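Long-range contacts in endoglucanase family 5 (Clostridium acetobutylicum ATCC 824, PDB 6PZ7), which probably hydrolyses internal beta-1,4-glucosidic bonds of cellulose and related plant polysaccharides, acting as a broad-specificity endoglucanase of glycoside hydrolase family 5: residues M222-S227 with D245-Q250; N274-S279 with S307-D312; S280-A285 with F326-R331. One frame throughout, in Å; residues are numbered along the deposited sequence. Where two conformers were deposited one is given.

Contact 1. Residues M222-S227 with D245-Q250; sequences MYAPYS and DALDGQ
M222 and A224 pack against L247 and Q250 in a small, mostly buried contact between a barrel strand's exit loop and the barrel helix 241-259 of the same unit, the sixth beta-alpha unit of a TIM barrel. Residues 222-225 leave strand 216-221; their partners 245-250 lie within helix 241-259. The M222 chain runs out with CG anti to the backbone N (chi1 -170°) and stays extended at chi2, which brings SD to 3.9 Å from Q250 CB. The bend at chi3 (82°) then turns the methyl CE toward L247 CD1, 4.0 Å away. That leucine methyl is shared, since it also touches A224 CB at 4.1 Å.

Q250 comes to the same methyl of A224 beside L247. Its carbonyl oxygen OE1 stops 3.3 Å from A224 CB, a van der Waals approach rather than a bond. The amide nitrogen is linked instead through water: Q250 NE2 gives it a weak bond, 3.3 Å long, and Y226 N a second one, so that the water accepts from both segments. The loop turns sharply here. Y223 is the centre of an inverse gamma turn, and the A224-P225 peptide is cis, directly before helix 226-229.

The backbone of M222 pairs with Q269 of strand 265-270; its side chain also meets L251 and I254 of helix 241-259, and L247 packs on L284, F287 and Y288 of the adjacent helix 278-294.

Contact 2. Residues N274-S279 with S307-D312; sequences NKNNES and SAVGDD
The N274 side-chain amide points its ND2 at the backbone carbonyls of S307 and A308, lying 3.1 Å from S307 O and, by a weaker bond, 3.2 Å from A308 O. The nitrogen approaches the S307 carbonyl from above that group's plane, and S307 O in turn lies 18° out of the amide plane. The other end of the amide is also held: OD1 accepts the N276 backbone N at 2.8 Å, an Asx turn, so both polar atoms of the group are engaged and its rotation is fixed. With CG anti to the backbone N (chi1 179°), the amide extends toward the opposite loop.

A backbone bond runs beside it, from G310 N to N274 O, 2.8 Å long and close to the line of the carbonyl. V309 CA brings a C-H contact to the same oxygen at 3.5 Å. V309 then meets N276 nearly at a right angle; its CG2 lies 3.5 Å from both OD1 and ND2 of N276, a methyl against the amide. A second side-chain-to-backbone bond, K275 N to N277 OD1, braces the turn.

K275 points its CB away from this interface and carries NZ to the F228, D231 and T235 carbonyls. Thus the loop running from strand 265-270 into helix 278-294 is joined on one flank to the loop after strand 298-303 and, through its lysine, on another to the region of helix 226-229.

Contact 3. Residues S280-A285 with F326-R331; sequences SRASLA and FPKLVR
NH1 of R281 lies over the centre of the F326 ring, 3.6 Å from CE2, while NH2 of the same guanidinium bonds the S272 carbonyl. This is a cation-pi pair: CZ sits 4.7 Å from the ring centroid and 13° off the ring normal. The two planes are 74° apart, so the guanidinium presents its edge to the ring's face rather than stacking on it. One of its own faces is covered by L329 CD2, 3.7 Å from R281 CZ. The bend at chi3 (72°) is what turns the arginine's end back toward the second helix, and packing on one face together with the bond to S272 limits its rotation.

These residues join helix 278-294 to helix 327-334, the last two helices of the outer layer of the TIM barrel. The short segments run almost exactly parallel, with their axes 8.5 Å apart, as neighbouring helices around such a barrel are expected to do. Small residues permit this closeness. A282 and L329 bring their CA atoms to 4.5 Å, and A285 CB meets L329 CD1 at 3.8 Å; the same methyl rests on the R281 carbonyl oxygen at 3.6 Å. L329 therefore wedges between R281 and A285, one methyl branch reaching the guanidinium and the other the helix backbone.

Toward solvent, the extended K328 chain lies alongside A282, its CG 3.9 Å from A282 CB, and its NZ makes a weak bond to S279 OG. At the start of helix 327-334, E278 OE2 accepts the backbone N of L329.

Read from the N terminus, contact 1 comes first: 222-227 and 245-250 close the loop and short helix between strand 216-221 and helix 241-259, before either other contact opens. Contacts 2 and 3 follow in series with it but cross one another, since 274-279 and 280-285 are both passed before 307-312 and then 326-331 return to them. Contact 2 joins the two loops that leave strands 265-270 and 298-303, whereas contact 3 joins the helices of these same two units. Both draw on helix 278-294, and E278, within contact 2's segment, also reaches the start of helix 327-334. L284 of contact 3 touches A224 and P225, bringing contact 1 into the same neighbourhood.

Contact 1. Residues M222-S227 with D245-Q250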
# COMPACT_ATOMS: atom_id res chain seq x y z
N MET A 222 5.69 -6.88 -1.22
CA MET A 222 6.70 -7.94 -1.26
C MET A 222 7.29 -8.17 0.13
O MET A 222 8.27 -7.51 0.54
CB MET A 222 7.77 -7.59 -2.28
CG MET A 222 8.74 -8.75 -2.56
SD MET A 222 9.95 -8.54 -3.86
CE MET A 222 11.18 -7.63 -2.96
N TYR A 223 6.74 -9.15 0.82
CA TYR A 223 7.18 -9.53 2.15
C TYR A 223 8.24 -10.62 2.02
O TYR A 223 8.03 -11.78 2.34
CB TYR A 223 6.02 -10.00 3.00
CG TYR A 223 4.97 -8.98 3.36
CD1 TYR A 223 4.89 -8.47 4.64
CD2 TYR A 223 4.01 -8.55 2.43
CE1 TYR A 223 3.89 -7.59 5.00
CE2 TYR A 223 3.00 -7.66 2.79
CZ TYR A 223 2.95 -7.19 4.08
OH TYR A 223 1.95 -6.34 4.48
N ALA A 224 9.36 -10.24 1.51
CA ALA A 224 10.44 -11.18 1.17
C ALA A 224 11.52 -11.22 2.24
O ALA A 224 11.81 -10.20 2.88
CB ALA A 224 11.08 -10.78 -0.16
N PRO A 225 12.19 -12.36 2.40
CA PRO A 225 11.81 -13.68 1.88
C PRO A 225 10.66 -14.24 2.69
O PRO A 225 10.63 -14.12 3.93
CB PRO A 225 13.08 -14.51 2.07
CG PRO A 225 13.79 -13.88 3.23
CD PRO A 225 13.38 -12.42 3.27
N TYR A 226 9.71 -14.87 2.00
CA TYR A 226 8.47 -15.33 2.60
C TYR A 226 8.67 -16.15 3.87
O TYR A 226 8.00 -15.93 4.90
CB TYR A 226 7.70 -16.16 1.56
CG TYR A 226 6.46 -16.83 2.11
CD1 TYR A 226 6.50 -18.13 2.55
CD2 TYR A 226 5.26 -16.13 2.20
CE1 TYR A 226 5.36 -18.75 3.07
CE2 TYR A 226 4.11 -16.74 2.72
CZ TYR A 226 4.19 -18.04 3.14
OH TYR A 226 3.05 -18.65 3.65
N SER A 227 9.57 -17.12 3.83
CA SER A 227 9.67 -18.03 4.96
C SER A 227 10.10 -17.31 6.23
O SER A 227 9.58 -17.60 7.31
CB SER A 227 10.63 -19.18 4.62
OG SER A 227 10.07 -20.02 3.60
N ASP A 245 21.70 -12.19 -1.82
CA ASP A 245 21.58 -12.47 -3.25
C ASP A 245 20.12 -12.66 -3.67
O ASP A 245 19.71 -12.17 -4.72
CB ASP A 245 22.35 -13.74 -3.58
CG ASP A 245 23.82 -13.56 -3.69
OD1 ASP A 245 24.36 -12.43 -3.58
OD2 ASP A 245 24.49 -14.62 -3.84
N ALA A 246 19.35 -13.39 -2.87
CA ALA A 246 17.96 -13.65 -3.27
C ALA A 246 17.15 -12.36 -3.26
O ALA A 246 16.35 -12.09 -4.18
CB ALA A 246 17.33 -14.67 -2.32
N LEU A 247 17.30 -11.54 -2.22
CA LEU A 247 16.53 -10.31 -2.14
C LEU A 247 16.96 -9.32 -3.21
O LEU A 247 16.12 -8.67 -3.84
CB LEU A 247 16.64 -9.73 -0.73
CG LEU A 247 15.87 -8.43 -0.50
CD1 LEU A 247 14.44 -8.50 -0.89
CD2 LEU A 247 16.02 -8.01 0.94
N ASP A 248 18.25 -9.19 -3.43
CA ASP A 248 18.73 -8.33 -4.52
C ASP A 248 18.19 -8.79 -5.86
O ASP A 248 17.82 -7.96 -6.71
CB ASP A 248 20.26 -8.30 -4.56
CG ASP A 248 20.76 -7.36 -5.59
OD1 ASP A 248 20.53 -6.15 -5.43
OD2 ASP A 248 21.41 -7.84 -6.57
N GLY A 249 18.12 -10.10 -6.09
CA GLY A 249 17.53 -10.60 -7.33
C GLY A 249 16.08 -10.17 -7.49
O GLY A 249 15.65 -9.80 -8.59
N GLN A 250 15.29 -10.22 -6.42
CA GLN A 250 13.89 -9.82 -6.50
C GLN A 250 13.77 -8.33 -6.78
O GLN A 250 12.97 -7.91 -7.62
CB GLN A 250 13.19 -10.21 -5.20
CG GLN A 250 13.01 -11.70 -4.99
CD GLN A 250 12.63 -12.03 -3.58
OE1 GLN A 250 13.17 -11.46 -2.63
NE2 GLN A 250 11.70 -12.94 -3.43
O HOH W 1 9.53 -13.98 -1.15

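Contact 2. Residues N274-S279 with S307-D312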
# COMPACT_ATOMS: atom_id res chain seq x y z
N ASN A 274 7.32 -10.77 14.23
CA ASN A 274 8.14 -10.94 15.42
C ASN A 274 8.34 -12.42 15.76
O ASN A 274 7.42 -13.09 16.24
CB ASN A 274 7.47 -10.20 16.58
CG ASN A 274 8.24 -10.34 17.88
OD1 ASN A 274 9.42 -10.75 17.89
ND2 ASN A 274 7.60 -9.99 18.98
N LYS A 275 9.55 -12.91 15.58
CA LYS A 275 9.97 -14.24 16.01
C LYS A 275 11.06 -14.12 17.07
O LYS A 275 12.02 -14.90 17.10
CB LYS A 275 10.46 -15.08 14.84
CG LYS A 275 9.43 -15.35 13.74
CD LYS A 275 10.07 -16.04 12.53
CE LYS A 275 9.01 -16.45 11.52
NZ LYS A 275 9.62 -16.80 10.19
N ASN A 276 10.96 -13.13 17.95
CA ASN A 276 11.97 -12.87 18.97
C ASN A 276 13.36 -12.75 18.35
O ASN A 276 14.35 -13.33 18.83
CB ASN A 276 11.99 -13.97 20.05
CG ASN A 276 10.93 -13.80 21.09
OD1 ASN A 276 10.69 -12.69 21.56
ND2 ASN A 276 10.29 -14.90 21.47
N ASN A 277 13.44 -11.98 17.27
CA ASN A 277 14.57 -12.04 16.35
C ASN A 277 14.85 -10.66 15.78
O ASN A 277 15.09 -10.50 14.58
CB ASN A 277 14.34 -13.07 15.24
CG ASN A 277 13.14 -12.72 14.38
OD1 ASN A 277 12.20 -12.04 14.80
ND2 ASN A 277 13.13 -13.23 13.16
N GLU A 278 14.83 -9.63 16.63
CA GLU A 278 14.95 -8.25 16.15
C GLU A 278 16.20 -8.04 15.32
O GLU A 278 16.17 -7.31 14.32
CB GLU A 278 14.90 -7.23 17.31
CG GLU A 278 14.92 -5.78 16.76
CD GLU A 278 14.87 -4.73 17.83
OE1 GLU A 278 14.95 -5.07 19.03
OE2 GLU A 278 14.76 -3.56 17.48
N SER A 279 17.33 -8.66 15.70
CA SER A 279 18.57 -8.45 14.97
C SER A 279 18.44 -8.90 13.52
O SER A 279 18.89 -8.21 12.60
CB SER A 279 19.70 -9.20 15.66
OG SER A 279 19.82 -8.77 16.99
N SER A 307 2.38 -6.68 18.13
CA SER A 307 3.82 -6.84 18.37
C SER A 307 4.17 -8.00 19.28
O SER A 307 5.32 -8.09 19.71
CB SER A 307 4.40 -5.53 18.89
OG SER A 307 3.79 -5.16 20.12
N ALA A 308 3.24 -8.91 19.54
CA ALA A 308 3.54 -10.14 20.26
C ALA A 308 4.31 -11.09 19.35
O ALA A 308 4.62 -10.77 18.22
CB ALA A 308 2.23 -10.78 20.71
N VAL A 309 4.65 -12.26 19.85
CA VAL A 309 5.47 -13.20 19.09
C VAL A 309 4.60 -14.07 18.19
O VAL A 309 3.62 -14.68 18.67
CB VAL A 309 6.32 -14.05 20.04
CG1 VAL A 309 7.08 -15.11 19.26
CG2 VAL A 309 7.29 -13.18 20.80
N GLY A 310 4.96 -14.17 16.93
CA GLY A 310 4.41 -15.18 16.04
C GLY A 310 3.52 -14.61 14.96
O GLY A 310 3.65 -13.47 14.53
N ASP A 311 2.64 -15.47 14.45
CA ASP A 311 1.85 -15.21 13.26
C ASP A 311 1.24 -13.82 13.27
O ASP A 311 0.56 -13.42 14.22
CB ASP A 311 0.75 -16.27 13.16
CG ASP A 311 -0.06 -16.16 11.89
OD1 ASP A 311 0.53 -16.06 10.81
OD2 ASP A 311 -1.30 -16.19 11.97
N ASP A 312 1.47 -13.10 12.18
CA ASP A 312 0.80 -11.84 11.86
C ASP A 312 1.18 -10.69 12.78
O ASP A 312 0.48 -9.67 12.80
CB ASP A 312 -0.74 -12.03 11.83
CG ASP A 312 -1.45 -10.94 11.06
OD1 ASP A 312 -0.97 -10.57 10.00
OD2 ASP A 312 -2.49 -10.47 11.55

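Contact 3. Residues S280-A285 with F326-R331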
# COMPACT_ATOMS: atom_id res chain seq x y z
N SER A 280 17.89 -10.09 13.31
CA SER A 280 17.69 -10.57 11.94
C SER A 280 16.72 -9.68 11.18
O SER A 280 16.90 -9.42 9.99
CB SER A 280 17.16 -12.01 11.96
OG SER A 280 18.19 -12.95 12.23
N ARG A 281 15.63 -9.30 11.84
CA ARG A 281 14.66 -8.44 11.19
C ARG A 281 15.28 -7.11 10.78
O ARG A 281 14.99 -6.59 9.70
CB ARG A 281 13.47 -8.19 12.12
CG ARG A 281 12.66 -9.44 12.46
CD ARG A 281 11.62 -9.17 13.54
NE ARG A 281 10.51 -8.36 13.03
CZ ARG A 281 9.64 -7.72 13.81
NH1 ARG A 281 9.80 -7.69 15.13
NH2 ARG A 281 8.62 -7.08 13.25
N ALA A 282 16.15 -6.55 11.64
CA ALA A 282 16.85 -5.30 11.32
C ALA A 282 17.86 -5.50 10.21
O ALA A 282 18.00 -4.63 9.35
CB ALA A 282 17.52 -4.75 12.59
N SER A 283 18.58 -6.62 10.20
CA SER A 283 19.50 -6.88 9.09
C SER A 283 18.77 -6.95 7.76
O SER A 283 19.18 -6.35 6.77
CB SER A 283 20.24 -8.19 9.34
OG SER A 283 21.15 -8.13 10.44
N LEU A 284 17.61 -7.59 7.75
CA LEU A 284 16.79 -7.67 6.55
C LEU A 284 16.33 -6.29 6.13
O LEU A 284 16.45 -5.90 4.97
CB LEU A 284 15.59 -8.60 6.76
CG LEU A 284 14.50 -8.53 5.68
CD1 LEU A 284 15.04 -8.90 4.30
CD2 LEU A 284 13.36 -9.47 6.07
N ALA A 285 15.76 -5.52 7.08
CA ALA A 285 15.22 -4.21 6.73
C ALA A 285 16.32 -3.29 6.22
O ALA A 285 16.12 -2.54 5.27
CB ALA A 285 14.53 -3.58 7.94
N PHE A 326 10.61 -2.07 18.87
CA PHE A 326 11.80 -2.68 18.26
C PHE A 326 12.69 -1.54 17.79
O PHE A 326 12.66 -1.17 16.61
CB PHE A 326 11.42 -3.64 17.13
CG PHE A 326 10.50 -4.74 17.57
CD1 PHE A 326 10.96 -5.79 18.35
CD2 PHE A 326 9.18 -4.69 17.25
CE1 PHE A 326 10.05 -6.77 18.79
CE2 PHE A 326 8.31 -5.68 17.67
CZ PHE A 326 8.74 -6.69 18.41
N PRO A 327 13.43 -0.90 18.69
CA PRO A 327 14.12 0.35 18.33
C PRO A 327 15.23 0.16 17.33
O PRO A 327 15.47 1.07 16.52
CB PRO A 327 14.63 0.87 19.69
CG PRO A 327 14.71 -0.36 20.56
CD PRO A 327 13.55 -1.21 20.12
N LYS A 328 15.92 -0.96 17.34
CA LYS A 328 16.97 -1.18 16.35
C LYS A 328 16.37 -1.34 14.96
O LYS A 328 16.85 -0.77 13.97
CB LYS A 328 17.75 -2.41 16.74
CG LYS A 328 18.83 -2.88 15.79
CD LYS A 328 19.38 -4.22 16.26
CE LYS A 328 20.46 -4.74 15.34
NZ LYS A 328 21.29 -5.82 16.03
N LEU A 329 15.25 -2.05 14.88
CA LEU A 329 14.55 -2.27 13.63
C LEU A 329 14.03 -0.97 13.06
O LEU A 329 14.19 -0.69 11.88
CB LEU A 329 13.44 -3.30 13.87
CG LEU A 329 12.49 -3.58 12.74
CD1 LEU A 329 13.18 -4.00 11.44
CD2 LEU A 329 11.49 -4.61 13.14
N VAL A 330 13.37 -0.15 13.89
CA VAL A 330 12.85 1.10 13.34
C VAL A 330 13.98 1.93 12.77
O VAL A 330 13.86 2.52 11.68
CB VAL A 330 12.03 1.87 14.40
CG1 VAL A 330 11.36 3.11 13.73
CG2 VAL A 330 10.96 1.02 15.03
N ARG A 331 15.10 2.01 13.50
CA ARG A 331 16.21 2.83 13.03
C ARG A 331 16.76 2.32 11.69
O ARG A 331 17.11 3.14 10.82
CB ARG A 331 17.30 2.90 14.10
CG ARG A 331 18.39 3.93 13.83
CD ARG A 331 17.86 5.35 13.91
NE ARG A 331 18.94 6.29 13.64
CZ ARG A 331 18.82 7.61 13.72
NH1 ARG A 331 17.66 8.15 14.05
NH2 ARG A 331 19.87 8.37 13.46